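Mannosylglycerate hydrolase MGH1-like glycoside hydrolase domain-containing protein (Thermus thermophilus HB8, PDB 4WVA) hydrolyses mannosylglycerate, a solute made by thermophiles under osmotic stress, to mannose and glycerate, and probably cleaves glucosylglycerate equally well. Local coordinates at residues Gly352-Ile356 with Asn357-Met361. Numbering follows the deposited sequence.
Sequences GPVWI and NVNWM
Trp355 carries its indole carbon CG beside its own backbone N (chi1 -69°), while Asn357 holds CG between its N and carbonyl carbon (chi1 70°), and the two side chains run alongside each other in the same direction. Asn357 OD1 lies 3.6 Å from Trp355 CB and approaches the indole obliquely, with the amide plane turned 63° from the ring. Trp355 is the N-cap residue of helix 356-368, one of the helices of this (alpha/alpha)6-barrel. Its carbonyl O accepts a hydrogen bond from Asn359 N at 3.0 Å, nearly straight and within the carbonyl plane. One residue on, Trp360 N donates a hydrogen bond to Ile356 O at 2.9 Å, from somewhat off that carbonyl's plane. Val354 puts its methyl CG1 against the end of the Asn359 side chain, which it crosses at about a right angle. At the other end of Trp355, NE1 is hydrogen-bonded to Tyr349 O, and the indole stacks with Trp350 and Tyr394. Tyr349 and Trp350 probably bind substrate, and a bound Tris lies about 4 Å from the Trp355 side chain (nearest atoms), consistent with the helix starting beside the sugar pocket. Asn357 also touches Trp34, another likely substrate-binding residue.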
ATOM      1  N   GLY A 352      11.776   0.358 -30.085  1.00 11.60           N
ATOM      2  CA  GLY A 352      10.889  -0.679 -30.633  1.00 11.79           C
ATOM      3  C   GLY A 352      11.334  -2.119 -30.403  1.00 11.87           C
ATOM      4  O   GLY A 352      10.504  -2.984 -30.094  1.00 12.09           O
ATOM      5  N   PRO A 353      12.633  -2.404 -30.579  1.00 11.61           N
ATOM      6  CA  PRO A 353      13.098  -3.774 -30.371  1.00 11.46           C
ATOM      7  C   PRO A 353      12.792  -4.387 -28.987  1.00 11.42           C
ATOM      8  O   PRO A 353      12.615  -3.668 -28.005  1.00 10.73           O
ATOM      9  CB  PRO A 353      14.602  -3.655 -30.569  1.00 11.78           C
ATOM     10  CG  PRO A 353      14.732  -2.575 -31.573  1.00 11.82           C
ATOM     11  CD  PRO A 353      13.710  -1.555 -31.136  1.00 11.83           C
ATOM     12  N   VAL A 354      12.723  -5.718 -28.975  1.00 11.12           N
ATOM     13  CA  VAL A 354      12.526  -6.542 -27.784  1.00 10.78           C
ATOM     14  C   VAL A 354      13.865  -6.766 -27.099  1.00 10.67           C
ATOM     15  O   VAL A 354      14.884  -7.087 -27.735  1.00 10.54           O
ATOM     16  CB  VAL A 354      11.908  -7.920 -28.146  1.00 11.00           C
ATOM     17  CG1 VAL A 354      11.835  -8.848 -26.932  1.00 11.37           C
ATOM     18  CG2 VAL A 354      10.505  -7.769 -28.739  1.00 11.13           C
ATOM     19  N   TRP A 355      13.866  -6.612 -25.785  1.00 10.25           N
ATOM     20  CA  TRP A 355      15.051  -6.792 -24.961  1.00 10.03           C
ATOM     21  C   TRP A 355      14.802  -7.866 -23.923  1.00  9.75           C
ATOM     22  O   TRP A 355      13.783  -7.882 -23.236  1.00  9.84           O
ATOM     23  CB  TRP A 355      15.415  -5.498 -24.243  1.00  9.95           C
ATOM     24  CG  TRP A 355      15.922  -4.405 -25.149  1.00 10.14           C
ATOM     25  CD1 TRP A 355      15.200  -3.640 -26.015  1.00 10.28           C
ATOM     26  CD2 TRP A 355      17.267  -3.957 -25.242  1.00 10.28           C
ATOM     27  NE1 TRP A 355      16.027  -2.740 -26.658  1.00 10.55           N
ATOM     28  CE2 TRP A 355      17.300  -2.909 -26.193  1.00 10.79           C
ATOM     29  CE3 TRP A 355      18.454  -4.337 -24.611  1.00 10.61           C
ATOM     30  CZ2 TRP A 355      18.470  -2.232 -26.508  1.00 11.25           C
ATOM     31  CZ3 TRP A 355      19.616  -3.680 -24.933  1.00 11.26           C
ATOM     32  CH2 TRP A 355      19.618  -2.629 -25.871  1.00 11.18           C
ATOM     33  N   ILE A 356      15.771  -8.744 -23.758  1.00  9.48           N
ATOM     34  CA  ILE A 356      15.569  -9.890 -22.890  1.00  9.15           C
ATOM     35  C   ILE A 356      15.499  -9.503 -21.413  1.00  8.65           C
ATOM     36  O   ILE A 356      14.711 -10.092 -20.652  1.00  8.44           O
ATOM     37  CB  ILE A 356      16.665 -10.955 -23.121  1.00  9.19           C
ATOM     38  CG1 ILE A 356      16.716 -11.382 -24.593  1.00  9.59           C
ATOM     39  CG2 ILE A 356      16.450 -12.177 -22.252  1.00  9.08           C
ATOM     40  CD1 ILE A 356      15.453 -11.959 -25.180  1.00 10.10           C
ATOM     41  N   ASN A 357      16.343  -8.571 -20.977  1.00  8.62           N
ATOM     42  CA  ASN A 357      16.315  -8.164 -19.576  1.00  8.57           C
ATOM     43  C   ASN A 357      14.969  -7.538 -19.147  1.00  8.59           C
ATOM     44  O   ASN A 357      14.478  -7.779 -18.030  1.00  8.33           O
ATOM     45  CB  ASN A 357      17.485  -7.232 -19.238  1.00  8.67           C
ATOM     46  CG  ASN A 357      17.359  -5.865 -19.884  1.00  8.68           C
ATOM     47  OD1 ASN A 357      16.965  -5.741 -21.042  1.00  9.18           O
ATOM     48  ND2 ASN A 357      17.711  -4.826 -19.136  1.00  9.28           N
ATOM     49  N   VAL A 358      14.387  -6.738 -20.038  1.00  8.43           N
ATOM     50  CA  VAL A 358      13.091  -6.114 -19.767  1.00  8.49           C
ATOM     51  C   VAL A 358      11.969  -7.163 -19.846  1.00  8.36           C
ATOM     52  O   VAL A 358      11.063  -7.166 -18.998  1.00  8.23           O
ATOM     53  CB  VAL A 358      12.835  -4.896 -20.683  1.00  8.61           C
ATOM     54  CG1 VAL A 358      11.448  -4.323 -20.439  1.00  8.75           C
ATOM     55  CG2 VAL A 358      13.907  -3.842 -20.425  1.00  8.69           C
ATOM     56  N   ASN A 359      12.017  -8.075 -20.820  1.00  8.87           N
ATOM     57  CA  ASN A 359      11.048  -9.180 -20.820  1.00  8.90           C
ATOM     58  C   ASN A 359      11.073  -9.908 -19.478  1.00  9.27           C
ATOM     59  O   ASN A 359      10.025 -10.269 -18.920  1.00  8.99           O
ATOM     60  CB  ASN A 359      11.338 -10.221 -21.915  1.00  9.31           C
ATOM     61  CG  ASN A 359      10.622  -9.945 -23.229  1.00  9.36           C
ATOM     62  OD1 ASN A 359      10.106 -10.889 -23.912  1.00 11.73           O
ATOM     63  ND2 ASN A 359      10.575  -8.721 -23.605  1.00  8.51           N
ATOM     64  N   TRP A 360      12.286 -10.173 -18.983  1.00  8.62           N
ATOM     65  CA  TRP A 360      12.460 -10.877 -17.714  1.00  9.32           C
ATOM     66  C   TRP A 360      11.888 -10.087 -16.517  1.00  8.94           C
ATOM     67  O   TRP A 360      11.087 -10.638 -15.736  1.00  8.96           O
ATOM     68  CB  TRP A 360      13.924 -11.265 -17.510  1.00  9.54           C
ATOM     69  CG  TRP A 360      14.128 -11.941 -16.189  1.00 10.16           C
ATOM     70  CD1 TRP A 360      13.776 -13.225 -15.854  1.00 10.28           C
ATOM     71  CD2 TRP A 360      14.680 -11.353 -15.018  1.00 10.59           C
ATOM     72  NE1 TRP A 360      14.087 -13.462 -14.537  1.00 10.89           N
ATOM     73  CE2 TRP A 360      14.637 -12.331 -14.000  1.00 10.96           C
ATOM     74  CE3 TRP A 360      15.221 -10.092 -14.724  1.00 10.98           C
ATOM     75  CZ2 TRP A 360      15.105 -12.086 -12.715  1.00 11.95           C
ATOM     76  CZ3 TRP A 360      15.691  -9.852 -13.443  1.00 11.61           C
ATOM     77  CH2 TRP A 360      15.627 -10.847 -12.453  1.00 11.77           C
ATOM     78  N   MET A 361      12.250  -8.807 -16.382  1.00  9.22           N
ATOM     79  CA  MET A 361      11.753  -8.032 -15.235  1.00  9.57           C
ATOM     80  C   MET A 361      10.235  -7.886 -15.287  1.00  9.19           C
ATOM     81  O   MET A 361       9.559  -7.964 -14.261  1.00  9.29           O
ATOM     82  CB  MET A 361      12.381  -6.651 -15.152  1.00  9.68           C
ATOM     83  CG  MET A 361      13.838  -6.673 -14.757  1.00  9.81           C
ATOM     84  SD  MET A 361      14.588  -5.036 -14.612  1.00 10.38           S
ATOM     85  CE  MET A 361      14.794  -4.585 -16.322  1.00 10.28           C
TER